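Uncharacterized tRNA/rRNA methyltransferase HI_0380 (Haemophilus influenzae, PDB 3ILK) probably methylates tRNA or rRNA with S-adenosyl-L-methionine as methyl donor. Local coordinates at residues S16-I21 / P41-E46; S76-T81 / L126-H131; K175-T180 / R215-K220; R192-L197 / G228-V233. All coordinates share one frame; numbering follows the deposited sequence.

Contacts 1 and 2 belong to the parallel-sheet α/β portion, the SpoU methylase part of the chain; their centres are about 25 Å apart. Contact 2 joins two neighbouring strands and ends at Thr81, probably part of the S-adenosyl-L-methionine site, whereas contact 1 joins the start of helix 18-31 to the loop after strand 35-39, with the Ser16 side chain about 11 Å from that of Gly114 of the same predicted site. Contacts 3 and 4 lie in the helical C-terminal part, about 21 Å apart between centres, and both touch the second subunit. The centre of contact 2 is about 47 Å from that of contact 3 and about 63 Å from that of contact 4.

Contact 1. Residues S16-I21 / P41-E46; sequences SHSGNI and PKSVDE
Ser18, at the start of helix 18-31, reaches across to Asp45 in the loop that follows strand 35-39. Strand 8-13, helix 18-31 and strand 35-39 form a β-α-β unit; 16-21 follows its first strand and opens the helix, 41-46 leaves its second, so both lie past the C-terminal ends of the two parallel strands. The direct polar link is a hydrogen bond from Ser18 OG to Asp45 OD1 of 2.7 Å, made on the syn side of the carboxylate but 32° out of its plane. Ser18 OG sits between its backbone N and carbonyl carbon (chi1 56°), which turns the hydroxyl toward the loop. Asp45 OD1 also takes a weak bond from Gln47 N, so one carboxylate oxygen both caps helix 46-50 and receives the serine. Ser48 OG is hydrogen-bonded to both Ser18 O and Asp45 N.

Water supplies a second kind of link. Water 1 bridges Ser16 O (2.7 Å) and Ser43 N (3.1 Å), accepting from the latter.

In the apolar packing, Ile21 CD1 touches both Pro41 CB and Val44 CG1, 4.1 Å from each.

Carbon-oxygen contacts complete the interface. Lys42 lays its CB against Ser16 O and leads its amine away. Ser18 CB is 3.1 Å from Ser43 OG, and a bent CA-H···O contact joins Ser18 CA to Ser43 O at 3.5 Å.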
loop_
_atom_site.group_PDB
_atom_site.type_symbol
_atom_site.label_atom_id
_atom_site.label_comp_id
_atom_site.label_asym_id
_atom_site.label_seq_id
_atom_site.Cartn_x
_atom_site.Cartn_y
_atom_site.Cartn_z
ATOM N N SER A 16 -10.497 29.088 5.771
ATOM C CA SER A 16 -11.693 29.563 6.460
ATOM C C SER A 16 -11.679 29.216 7.942
ATOM O O SER A 16 -11.240 30.046 8.783
ATOM C CB SER A 16 -12.949 28.964 5.818
ATOM O OG SER A 16 -13.008 29.312 4.439
ATOM N N HIS A 17 -12.193 28.042 8.306
ATOM C CA HIS A 17 -12.238 27.650 9.721
ATOM C C HIS A 17 -10.808 27.509 10.216
ATOM O O HIS A 17 -9.946 26.901 9.527
ATOM C CB HIS A 17 -13.001 26.335 9.912
ATOM C CG HIS A 17 -14.411 26.383 9.427
ATOM N ND1 HIS A 17 -15.479 26.626 10.268
ATOM C CD2 HIS A 17 -14.933 26.227 8.188
ATOM C CE1 HIS A 17 -16.597 26.611 9.567
ATOM N NE2 HIS A 17 -16.292 26.379 8.302
ATOM N N SER A 18 -10.538 28.088 11.387
ATOM C CA SER A 18 -9.179 28.145 11.910
ATOM C C SER A 18 -8.670 26.744 12.247
ATOM O O SER A 18 -7.471 26.517 12.288
ATOM C CB SER A 18 -9.118 29.050 13.123
ATOM O OG SER A 18 -10.034 28.605 14.074
ATOM N N GLY A 19 -9.600 25.810 12.463
ATOM C CA GLY A 19 -9.281 24.397 12.622
ATOM C C GLY A 19 -8.644 23.746 11.412
ATOM O O GLY A 19 -7.881 22.812 11.567
ATOM N N ASN A 20 -8.955 24.223 10.206
ATOM C CA ASN A 20 -8.408 23.647 8.984
ATOM C C ASN A 20 -6.897 23.793 8.865
ATOM O O ASN A 20 -6.220 22.928 8.304
ATOM C CB ASN A 20 -9.068 24.281 7.763
ATOM C CG ASN A 20 -10.553 23.993 7.702
ATOM O OD1 ASN A 20 -11.057 23.168 8.462
ATOM N ND2 ASN A 20 -11.263 24.671 6.805
ATOM N N ILE A 21 -6.378 24.924 9.333
ATOM C CA ILE A 21 -4.915 25.115 9.462
ATOM C C ILE A 21 -4.332 24.047 10.408
ATOM O O ILE A 21 -3.313 23.464 10.128
ATOM C CB ILE A 21 -4.612 26.520 10.069
ATOM C CG1 ILE A 21 -5.097 27.614 9.130
ATOM C CG2 ILE A 21 -3.163 26.624 10.502
ATOM C CD1 ILE A 21 -4.977 29.003 9.721
ATOM N N PRO A 41 -5.316 33.972 5.791
ATOM C CA PRO A 41 -6.244 33.123 6.489
ATOM C C PRO A 41 -7.311 34.013 7.072
ATOM O O PRO A 41 -7.063 35.186 7.460
ATOM C CB PRO A 41 -5.398 32.513 7.622
ATOM C CG PRO A 41 -4.322 33.530 7.856
ATOM C CD PRO A 41 -3.996 34.003 6.454
ATOM N N LYS A 42 -8.504 33.466 7.145
ATOM C CA LYS A 42 -9.619 34.222 7.706
ATOM C C LYS A 42 -9.423 34.360 9.198
ATOM O O LYS A 42 -9.803 35.364 9.836
ATOM C CB LYS A 42 -10.889 33.457 7.390
ATOM C CG LYS A 42 -12.168 34.071 7.925
ATOM C CD LYS A 42 -13.340 33.284 7.356
ATOM C CE LYS A 42 -14.651 34.031 7.603
ATOM N NZ LYS A 42 -14.656 34.519 8.993
ATOM N N SER A 43 -8.873 33.334 9.812
ATOM C CA SER A 43 -8.658 33.429 11.242
ATOM C C SER A 43 -7.693 32.356 11.708
ATOM O O SER A 43 -7.704 31.242 11.193
ATOM C CB SER A 43 -9.985 33.261 11.955
ATOM O OG SER A 43 -9.998 32.008 12.574
ATOM N N VAL A 44 -6.843 32.698 12.662
ATOM C CA VAL A 44 -6.003 31.684 13.317
ATOM C C VAL A 44 -6.116 31.898 14.811
ATOM O O VAL A 44 -5.891 32.992 15.277
ATOM C CB VAL A 44 -4.507 31.699 12.822
ATOM C CG1 VAL A 44 -4.266 32.607 11.601
ATOM C CG2 VAL A 44 -3.543 31.900 13.966
ATOM N N ASP A 45 -6.456 30.862 15.564
ATOM C CA ASP A 45 -6.761 31.037 16.984
ATOM C C ASP A 45 -6.512 29.702 17.668
ATOM O O ASP A 45 -5.857 28.844 17.087
ATOM C CB ASP A 45 -8.222 31.453 17.136
ATOM C CG ASP A 45 -9.176 30.435 16.510
ATOM O OD1 ASP A 45 -8.834 29.227 16.456
ATOM O OD2 ASP A 45 -10.261 30.837 16.038
ATOM N N GLU A 46 -7.062 29.515 18.867
ATOM C CA GLU A 46 -6.826 28.292 19.625
ATOM C C GLU A 46 -7.150 27.015 18.824
ATOM O O GLU A 46 -6.399 26.044 18.882
ATOM C CB GLU A 46 -7.552 28.321 20.967
ATOM C CG GLU A 46 -7.198 27.162 21.904
ATOM C CD GLU A 46 -5.885 27.359 22.683
ATOM O OE1 GLU A 46 -5.943 27.594 23.923
ATOM O OE2 GLU A 46 -4.795 27.256 22.059
HETATM O O HOH W 1 -8.615 30.452 8.691
HETATM O O HOH W 2 -12.775 29.937 12.940
#

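Contact 2. Residues S76-T81 / L126-H131; sequences SLVIGT and LKCHYH. With EDO (1,2-ethanediol), chain C.
Val78 O accepts a 2.8 Å hydrogen bond from His129 N, the residue just ahead of strand 130-132. That strand and strand 77-81 are parallel neighbours in the α/β sheet of this SPOUT-clan protein. One step further, Gly80 N donates to Tyr130 O at 3.2 Å, with a fairly straight N-H···O angle of 160°. Ile79 is thus in register with Tyr130, and Gly80 with His131.

On the face carrying Ile79 and Tyr130, two methyl groups meet the tyrosine ring at its edge. Leu77 CD1 lies in the ring plane, 4.0 Å from Tyr130 CD1, and Ile79 CD1 comes within 3.8 Å of Tyr130 CB. Lys101 adds a cation-pi contact to the same ring. His129 lies against strand 77-81, its CG beside the backbone N (chi1 -63°), and this brings the imidazole edge, CD2, to 3.2 Å from Val78 N.

The other face holds His131, whose two ring nitrogens are both hydrogen-bonded, ND1 with Thr91 OG1 and NE2 with Leu125 O. At the end of strand 77-81 lies Thr81, part of the S-adenosyl-L-methionine site by similarity; a 1,2-ethanediol, probably from the crystallisation liquor, bonds weakly to its OG1. Since Gly80 has no side chain, Cys128 can bring SG to 3.5 Å from Gly80 N.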
loop_
_atom_site.group_PDB
_atom_site.type_symbol
_atom_site.label_atom_id
_atom_site.label_comp_id
_atom_site.label_asym_id
_atom_site.label_seq_id
_atom_site.Cartn_x
_atom_site.Cartn_y
_atom_site.Cartn_z
ATOM N N SER A 76 11.334 28.169 -7.111
ATOM C CA SER A 76 11.359 28.248 -8.562
ATOM C C SER A 76 10.544 27.118 -9.213
ATOM O O SER A 76 10.418 27.084 -10.443
ATOM C CB SER A 76 12.816 28.279 -9.073
ATOM O OG SER A 76 13.418 27.053 -8.711
ATOM N N LEU A 77 9.992 26.193 -8.417
ATOM C CA LEU A 77 9.005 25.236 -8.944
ATOM C C LEU A 77 7.754 25.429 -8.116
ATOM O O LEU A 77 7.810 25.280 -6.940
ATOM C CB LEU A 77 9.422 23.776 -8.801
ATOM C CG LEU A 77 8.460 22.616 -9.233
ATOM C CD1 LEU A 77 7.939 22.726 -10.685
ATOM C CD2 LEU A 77 9.091 21.174 -9.033
ATOM N N VAL A 78 6.664 25.742 -8.789
ATOM C CA VAL A 78 5.408 26.058 -8.183
ATOM C C VAL A 78 4.353 25.084 -8.718
ATOM O O VAL A 78 4.210 24.947 -9.926
ATOM C CB VAL A 78 5.032 27.478 -8.536
ATOM C CG1 VAL A 78 3.647 27.873 -7.881
ATOM C CG2 VAL A 78 6.150 28.441 -8.063
ATOM N N ILE A 79 3.626 24.415 -7.807
ATOM C CA ILE A 79 2.641 23.448 -8.194
ATOM C C ILE A 79 1.384 23.950 -7.550
ATOM O O ILE A 79 1.376 24.144 -6.298
ATOM C CB ILE A 79 2.887 22.054 -7.604
ATOM C CG1 ILE A 79 4.261 21.468 -8.066
ATOM C CG2 ILE A 79 1.816 21.045 -8.090
ATOM C CD1 ILE A 79 4.427 21.613 -9.495
ATOM N N GLY A 80 0.337 24.166 -8.350
ATOM C CA GLY A 80 -1.012 24.526 -7.722
ATOM C C GLY A 80 -2.016 23.391 -7.888
ATOM O O GLY A 80 -2.061 22.720 -8.925
ATOM N N THR A 81 -2.832 23.126 -6.880
ATOM C CA THR A 81 -3.816 22.079 -7.036
ATOM C C THR A 81 -4.925 22.687 -7.902
ATOM O O THR A 81 -5.162 23.918 -7.898
ATOM C CB THR A 81 -4.473 21.633 -5.697
ATOM O OG1 THR A 81 -5.011 22.783 -5.084
ATOM C CG2 THR A 81 -3.462 20.987 -4.729
ATOM N N LEU A 126 -1.678 30.704 -13.884
ATOM C CA LEU A 126 -0.606 31.009 -14.851
ATOM C C LEU A 126 0.735 31.002 -14.120
ATOM O O LEU A 126 1.764 30.638 -14.688
ATOM C CB LEU A 126 -0.842 32.364 -15.571
ATOM C CG LEU A 126 0.241 32.877 -16.556
ATOM C CD1 LEU A 126 0.461 31.918 -17.707
ATOM C CD2 LEU A 126 -0.090 34.303 -17.093
ATOM N N LYS A 127 0.727 31.352 -12.839
ATOM C CA LYS A 127 1.982 31.339 -12.107
ATOM C C LYS A 127 2.438 29.957 -11.605
ATOM O O LYS A 127 3.564 29.842 -11.120
ATOM C CB LYS A 127 1.983 32.392 -11.010
ATOM C CG LYS A 127 1.953 33.838 -11.537
ATOM C CD LYS A 127 1.584 34.809 -10.398
ATOM C CE LYS A 127 1.921 36.266 -10.754
ATOM N NZ LYS A 127 1.254 37.157 -9.752
ATOM N N CYS A 128 1.635 28.911 -11.810
ATOM C CA CYS A 128 2.075 27.549 -11.520
ATOM C C CYS A 128 2.706 26.856 -12.727
ATOM O O CYS A 128 2.167 26.943 -13.818
ATOM C CB CYS A 128 0.922 26.710 -11.101
ATOM S SG CYS A 128 0.142 27.411 -9.640
ATOM N N HIS A 129 3.746 26.049 -12.495
ATOM C CA HIS A 129 4.430 25.368 -13.637
ATOM C C HIS A 129 3.585 24.127 -13.947
ATOM O O HIS A 129 3.424 23.768 -15.101
ATOM C CB HIS A 129 5.849 24.995 -13.243
ATOM C CG HIS A 129 6.698 26.192 -12.938
ATOM N ND1 HIS A 129 7.425 26.864 -13.912
ATOM C CD2 HIS A 129 6.879 26.884 -11.789
ATOM C CE1 HIS A 129 8.029 27.906 -13.366
ATOM N NE2 HIS A 129 7.714 27.941 -12.082
ATOM N N TYR A 130 2.973 23.532 -12.910
ATOM C CA TYR A 130 2.160 22.341 -13.145
ATOM C C TYR A 130 0.924 22.450 -12.291
ATOM O O TYR A 130 0.887 23.245 -11.315
ATOM C CB TYR A 130 2.901 20.964 -12.937
ATOM C CG TYR A 130 4.140 20.786 -13.814
ATOM C CD1 TYR A 130 5.389 21.174 -13.335
ATOM C CD2 TYR A 130 4.059 20.238 -15.116
ATOM C CE1 TYR A 130 6.534 21.043 -14.112
ATOM C CE2 TYR A 130 5.210 20.104 -15.924
ATOM C CZ TYR A 130 6.437 20.507 -15.406
ATOM O OH TYR A 130 7.583 20.380 -16.138
ATOM N N HIS A 131 -0.113 21.730 -12.704
ATOM C CA HIS A 131 -1.398 21.813 -11.993
ATOM C C HIS A 131 -1.759 20.445 -11.534
ATOM O O HIS A 131 -1.821 19.512 -12.349
ATOM C CB HIS A 131 -2.458 22.415 -12.881
ATOM C CG HIS A 131 -2.057 23.762 -13.411
ATOM N ND1 HIS A 131 -1.387 23.922 -14.607
ATOM C CD2 HIS A 131 -2.118 24.985 -12.857
ATOM C CE1 HIS A 131 -1.107 25.196 -14.787
ATOM N NE2 HIS A 131 -1.543 25.864 -13.738
HETATM C C1 EDO C . -7.211 22.533 -2.025
HETATM O O1 EDO C . -6.951 21.361 -2.821
HETATM C C2 EDO C . -8.650 22.514 -1.463
HETATM O O2 EDO C . -9.254 21.225 -1.657
#

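Contact 3. Residues K175-T180 / R215-K220; sequences KNYPTT and RAKLEK
Pro178 and Tyr177 fit against Leu218 in the tight connection between helices 204-216 and 220-240, which packs here on the loop leading from helix 145-169 into helix 180-197. Both place a carbon close to Leu218 O: Pro178 CD is 3.1 Å from it, and Tyr177 CD1 also 3.1 Å, with the oxygen at the edge of the ring and near its plane. The rest of the tyrosine is flanked by Lys217, whose side chain crosses it at about a right angle with CD 3.7 Å from Tyr177 CE1. Glu219 CG also lies beside the ring, 4.0 Å from Tyr177 CE1.

Lys220 is a further first-shell partner. Its backbone N gives a weak but straight hydrogen bond (166°) to Asn176 O over 3.4 Å. CG of Asn176 is anti to the backbone N (chi1 -170°), an orientation that sets the flat side of the amide against Lys220 CB and CG; ND2 and OD1 of Asn176 lie 3.1 and 3.2 Å from Lys220 CB.

Further out, Leu183 and Leu223 pack beside Pro178 and Leu218. Lys217 leaves its helix with positive phi, and Glu219 takes the N-cap position of helix 220-240, its N bonded to Glu222 OE1. Lys217 O bonds Arg215 of the second subunit, and Glu219 OE2 forms a salt bridge with NH1 of Arg211 of that subunit.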
loop_
_atom_site.group_PDB
_atom_site.type_symbol
_atom_site.label_atom_id
_atom_site.label_comp_id
_atom_site.label_asym_id
_atom_site.label_seq_id
_atom_site.Cartn_x
_atom_site.Cartn_y
_atom_site.Cartn_z
ATOM N N LYS A 175 25.623 -9.158 -7.409
ATOM C CA LYS A 175 26.862 -9.607 -8.072
ATOM C C LYS A 175 27.163 -11.107 -7.914
ATOM O O LYS A 175 28.220 -11.584 -8.338
ATOM C CB LYS A 175 28.058 -8.748 -7.617
ATOM N N ASN A 176 26.230 -11.843 -7.305
ATOM C CA ASN A 176 26.300 -13.298 -7.252
ATOM C C ASN A 176 25.152 -14.005 -7.993
ATOM O O ASN A 176 24.046 -14.235 -7.452
ATOM C CB ASN A 176 26.417 -13.803 -5.815
ATOM C CG ASN A 176 26.741 -15.285 -5.752
ATOM O OD1 ASN A 176 27.231 -15.876 -6.735
ATOM N ND2 ASN A 176 26.469 -15.906 -4.595
ATOM N N TYR A 177 25.438 -14.328 -9.249
ATOM C CA TYR A 177 24.590 -15.198 -10.045
ATOM C C TYR A 177 25.391 -16.466 -10.320
ATOM O O TYR A 177 26.593 -16.411 -10.475
ATOM C CB TYR A 177 24.166 -14.531 -11.356
ATOM C CG TYR A 177 22.974 -13.613 -11.218
ATOM C CD1 TYR A 177 21.678 -14.135 -11.129
ATOM C CD2 TYR A 177 23.132 -12.222 -11.179
ATOM C CE1 TYR A 177 20.566 -13.299 -10.996
ATOM C CE2 TYR A 177 22.022 -11.369 -11.048
ATOM C CZ TYR A 177 20.743 -11.920 -10.960
ATOM O OH TYR A 177 19.637 -11.108 -10.830
ATOM N N PRO A 178 24.723 -17.620 -10.362
ATOM C CA PRO A 178 25.467 -18.851 -10.629
ATOM C C PRO A 178 26.130 -18.840 -12.010
ATOM O O PRO A 178 25.717 -18.103 -12.895
ATOM C CB PRO A 178 24.389 -19.935 -10.596
ATOM C CG PRO A 178 23.089 -19.199 -10.809
ATOM C CD PRO A 178 23.277 -17.850 -10.207
ATOM N N THR A 179 27.135 -19.680 -12.180
ATOM C CA THR A 179 27.817 -19.791 -13.462
ATOM C C THR A 179 26.978 -20.697 -14.353
ATOM O O THR A 179 26.048 -21.355 -13.877
ATOM C CB THR A 179 29.229 -20.363 -13.299
ATOM O OG1 THR A 179 29.158 -21.657 -12.681
ATOM C CG2 THR A 179 30.075 -19.449 -12.438
ATOM N N THR A 180 27.304 -20.713 -15.642
ATOM C CA THR A 180 26.630 -21.575 -16.621
ATOM C C THR A 180 26.762 -23.028 -16.205
ATOM O O THR A 180 25.822 -23.798 -16.317
ATOM C CB THR A 180 27.274 -21.473 -18.076
ATOM O OG1 THR A 180 27.465 -20.106 -18.457
ATOM C CG2 THR A 180 26.347 -22.105 -19.106
ATOM N N ARG A 215 14.154 -18.331 -17.503
ATOM C CA ARG A 215 13.253 -17.181 -17.407
ATOM C C ARG A 215 13.358 -16.531 -16.013
ATOM O O ARG A 215 13.411 -15.310 -15.883
ATOM C CB ARG A 215 11.822 -17.614 -17.713
ATOM C CG ARG A 215 10.928 -16.516 -18.254
ATOM C CD ARG A 215 9.580 -17.068 -18.666
ATOM N NE ARG A 215 8.711 -17.318 -17.513
ATOM C CZ ARG A 215 8.284 -18.520 -17.128
ATOM N NH1 ARG A 215 8.628 -19.611 -17.803
ATOM N NH2 ARG A 215 7.496 -18.630 -16.067
ATOM N N ALA A 216 13.401 -17.363 -14.979
ATOM C CA ALA A 216 13.572 -16.900 -13.595
ATOM C C ALA A 216 14.850 -16.070 -13.385
ATOM O O ALA A 216 14.815 -15.031 -12.704
ATOM C CB ALA A 216 13.554 -18.089 -12.635
ATOM N N LYS A 217 15.947 -16.528 -14.001
ATOM C CA LYS A 217 17.305 -16.031 -13.748
ATOM C C LYS A 217 17.612 -16.265 -12.258
ATOM O O LYS A 217 17.465 -15.376 -11.407
ATOM C CB LYS A 217 17.461 -14.561 -14.155
ATOM C CG LYS A 217 18.833 -14.261 -14.830
ATOM C CD LYS A 217 19.435 -12.887 -14.464
ATOM C CE LYS A 217 18.448 -11.731 -14.685
ATOM N NZ LYS A 217 19.015 -10.392 -14.313
ATOM N N LEU A 218 17.988 -17.497 -11.943
ATOM C CA LEU A 218 18.193 -17.903 -10.563
ATOM C C LEU A 218 19.310 -17.102 -9.906
ATOM O O LEU A 218 20.387 -16.918 -10.497
ATOM C CB LEU A 218 18.588 -19.392 -10.520
ATOM C CG LEU A 218 17.519 -20.390 -10.978
ATOM C CD1 LEU A 218 18.071 -21.802 -10.905
ATOM C CD2 LEU A 218 16.307 -20.278 -10.101
ATOM N N GLU A 219 19.074 -16.637 -8.680
ATOM C CA GLU A 219 20.199 -16.148 -7.888
ATOM C C GLU A 219 21.032 -17.351 -7.367
ATOM O O GLU A 219 20.521 -18.477 -7.270
ATOM C CB GLU A 219 19.729 -15.228 -6.771
ATOM C CG GLU A 219 19.246 -13.865 -7.278
ATOM C CD GLU A 219 18.396 -13.106 -6.261
ATOM O OE1 GLU A 219 18.563 -13.326 -5.046
ATOM O OE2 GLU A 219 17.553 -12.282 -6.676
ATOM N N LYS A 220 22.299 -17.106 -7.039
ATOM C CA LYS A 220 23.183 -18.171 -6.536
ATOM C C LYS A 220 22.645 -18.787 -5.242
ATOM O O LYS A 220 22.704 -20.008 -5.068
ATOM C CB LYS A 220 24.622 -17.676 -6.365
ATOM C CG LYS A 220 25.646 -18.757 -5.927
ATOM C CD LYS A 220 25.716 -19.989 -6.857
ATOM C CE LYS A 220 26.546 -21.135 -6.218
ATOM N NZ LYS A 220 27.968 -20.721 -5.936
#

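Contact 4. Residues R192-L197 / G228-V233; sequences RIYQSL and GMLSAV
Leu230 is the first residue of 228-233 to touch 192-197, and it does so chiefly through one methyl branch. Its CD2 meets the rim of the Tyr194 ring, lying in the ring plane 3.7 Å from Tyr194 CE2, and the two side chains cross at about a right angle. CG of Leu230 lies beside its backbone N (chi1 -63°), which turns the branch toward the partner helix. The same CD2 is 4.4 Å from Ile193 CG2, a looser approach, while Ile193 CG1 rests 4.2 Å from Leu230 O. Phe186, Tyr189 and Thr190, earlier on helix 180-197, also pack on Leu230.

Val233, three positions beyond Leu230, restores the contact. CG1 stands anti to the backbone N (chi1 -179°) and reaches both Ile193 CG2 at 3.8 Å and Leu197 CD2 at 4.2 Å; the valine side chain crosses the isoleucine obliquely and the leucine nearly at a right angle. Its other methyl, CG2, lies 4.5 Å from Tyr194 OH. The contact is mainly one of apolar side chains, with no hydrogen bond between the segments.

Tyr194 of the second subunit packs on both Met229 (a selenomethionine) and Val233, extending the apolar surface into the dimer interface. The axes of 192-197 and 228-233 run in nearly the same direction and approach to 10.8 Å at 31°, packing in the manner of a helical bundle; here the pair forms part of the dimer's C-terminal helical region.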
loop_
_atom_site.group_PDB
_atom_site.type_symbol
_atom_site.label_atom_id
_atom_site.label_comp_id
_atom_site.label_asym_id
_atom_site.label_seq_id
_atom_site.Cartn_x
_atom_site.Cartn_y
_atom_site.Cartn_z
ATOM N N ARG A 192 18.578 -36.713 -13.277
ATOM C CA ARG A 192 18.964 -37.947 -12.600
ATOM C C ARG A 192 18.015 -38.316 -11.438
ATOM O O ARG A 192 17.513 -39.444 -11.370
ATOM C CB ARG A 192 20.412 -37.884 -12.099
ATOM C CG ARG A 192 20.821 -39.205 -11.434
ATOM C CD ARG A 192 22.269 -39.265 -11.032
ATOM N NE ARG A 192 22.467 -38.839 -9.650
ATOM C CZ ARG A 192 23.185 -37.781 -9.304
ATOM N NH1 ARG A 192 23.768 -37.046 -10.245
ATOM N NH2 ARG A 192 23.331 -37.465 -8.022
ATOM N N ILE A 193 17.774 -37.366 -10.538
ATOM C CA ILE A 193 16.942 -37.632 -9.350
ATOM C C ILE A 193 15.496 -37.989 -9.730
ATOM O O ILE A 193 14.917 -38.961 -9.230
ATOM C CB ILE A 193 17.018 -36.450 -8.324
ATOM C CG1 ILE A 193 18.370 -36.458 -7.579
ATOM C CG2 ILE A 193 15.814 -36.437 -7.348
ATOM C CD1 ILE A 193 18.660 -37.743 -6.749
ATOM N N TYR A 194 14.930 -37.212 -10.643
ATOM C CA TYR A 194 13.543 -37.411 -11.023
ATOM C C TYR A 194 13.322 -38.567 -11.994
ATOM O O TYR A 194 12.211 -39.086 -12.099
ATOM C CB TYR A 194 12.898 -36.082 -11.429
ATOM C CG TYR A 194 12.610 -35.264 -10.184
ATOM C CD1 TYR A 194 11.383 -35.375 -9.528
ATOM C CD2 TYR A 194 13.579 -34.421 -9.633
ATOM C CE1 TYR A 194 11.121 -34.649 -8.361
ATOM C CE2 TYR A 194 13.328 -33.703 -8.463
ATOM C CZ TYR A 194 12.090 -33.813 -7.839
ATOM O OH TYR A 194 11.848 -33.102 -6.689
ATOM N N GLN A 195 14.392 -38.990 -12.663
ATOM C CA GLN A 195 14.401 -40.259 -13.383
ATOM C C GLN A 195 14.542 -41.425 -12.411
ATOM O O GLN A 195 14.010 -42.506 -12.644
ATOM C CB GLN A 195 15.548 -40.304 -14.388
ATOM C CG GLN A 195 15.280 -39.521 -15.644
ATOM C CD GLN A 195 16.071 -40.040 -16.812
ATOM O OE1 GLN A 195 17.282 -39.815 -16.914
ATOM N NE2 GLN A 195 15.393 -40.742 -17.714
ATOM N N SER A 196 15.284 -41.198 -11.332
ATOM C CA SER A 196 15.488 -42.197 -10.298
ATOM C C SER A 196 14.150 -42.491 -9.635
ATOM O O SER A 196 13.848 -43.639 -9.302
ATOM C CB SER A 196 16.503 -41.685 -9.270
ATOM O OG SER A 196 16.869 -42.692 -8.347
ATOM N N LEU A 197 13.344 -41.445 -9.462
ATOM C CA LEU A 197 12.001 -41.577 -8.873
ATOM C C LEU A 197 11.031 -42.359 -9.758
ATOM O O LEU A 197 10.172 -43.089 -9.252
ATOM C CB LEU A 197 11.419 -40.192 -8.551
ATOM C CG LEU A 197 11.517 -39.621 -7.132
ATOM C CD1 LEU A 197 12.478 -40.385 -6.230
ATOM C CD2 LEU A 197 11.875 -38.136 -7.188
ATOM N N GLY A 228 19.981 -27.927 -2.642
ATOM C CA GLY A 228 19.817 -28.443 -1.285
ATOM C C GLY A 228 18.590 -29.332 -1.125
ATOM O O GLY A 228 18.610 -30.304 -0.354
HETATM N N MSE A 229 17.519 -28.983 -1.832
HETATM C CA MSE A 229 16.321 -29.842 -1.901
HETATM C C MSE A 229 16.643 -31.176 -2.643
HETATM O O MSE A 229 16.312 -32.250 -2.156
HETATM C CB MSE A 229 15.140 -29.096 -2.534
HETATM C CG MSE A 229 14.747 -27.825 -1.738
HETATM SE SE MSE A 229 13.605 -26.501 -2.649
HETATM C CE MSE A 229 11.860 -27.169 -2.041
ATOM N N LEU A 230 17.297 -31.108 -3.792
ATOM C CA LEU A 230 17.695 -32.341 -4.510
ATOM C C LEU A 230 18.546 -33.320 -3.680
ATOM O O LEU A 230 18.380 -34.549 -3.790
ATOM C CB LEU A 230 18.408 -32.017 -5.820
ATOM C CG LEU A 230 17.577 -31.271 -6.857
ATOM C CD1 LEU A 230 18.489 -30.800 -7.983
ATOM C CD2 LEU A 230 16.437 -32.116 -7.390
ATOM N N SER A 231 19.444 -32.764 -2.862
ATOM C CA SER A 231 20.243 -33.553 -1.932
ATOM C C SER A 231 19.364 -34.127 -0.845
ATOM O O SER A 231 19.543 -35.277 -0.434
ATOM C CB SER A 231 21.346 -32.703 -1.331
ATOM O OG SER A 231 22.064 -32.100 -2.406
ATOM N N ALA A 232 18.408 -33.332 -0.384
ATOM C CA ALA A 232 17.453 -33.820 0.603
ATOM C C ALA A 232 16.685 -35.052 0.068
ATOM O O ALA A 232 16.675 -36.094 0.715
ATOM C CB ALA A 232 16.544 -32.710 1.055
ATOM N N VAL A 233 16.096 -34.940 -1.121
ATOM C CA VAL A 233 15.446 -36.062 -1.828
ATOM C C VAL A 233 16.409 -37.260 -2.091
ATOM O O VAL A 233 16.021 -38.427 -1.897
ATOM C CB VAL A 233 14.801 -35.579 -3.181
ATOM C CG1 VAL A 233 14.107 -36.734 -3.919
ATOM C CG2 VAL A 233 13.788 -34.468 -2.911
#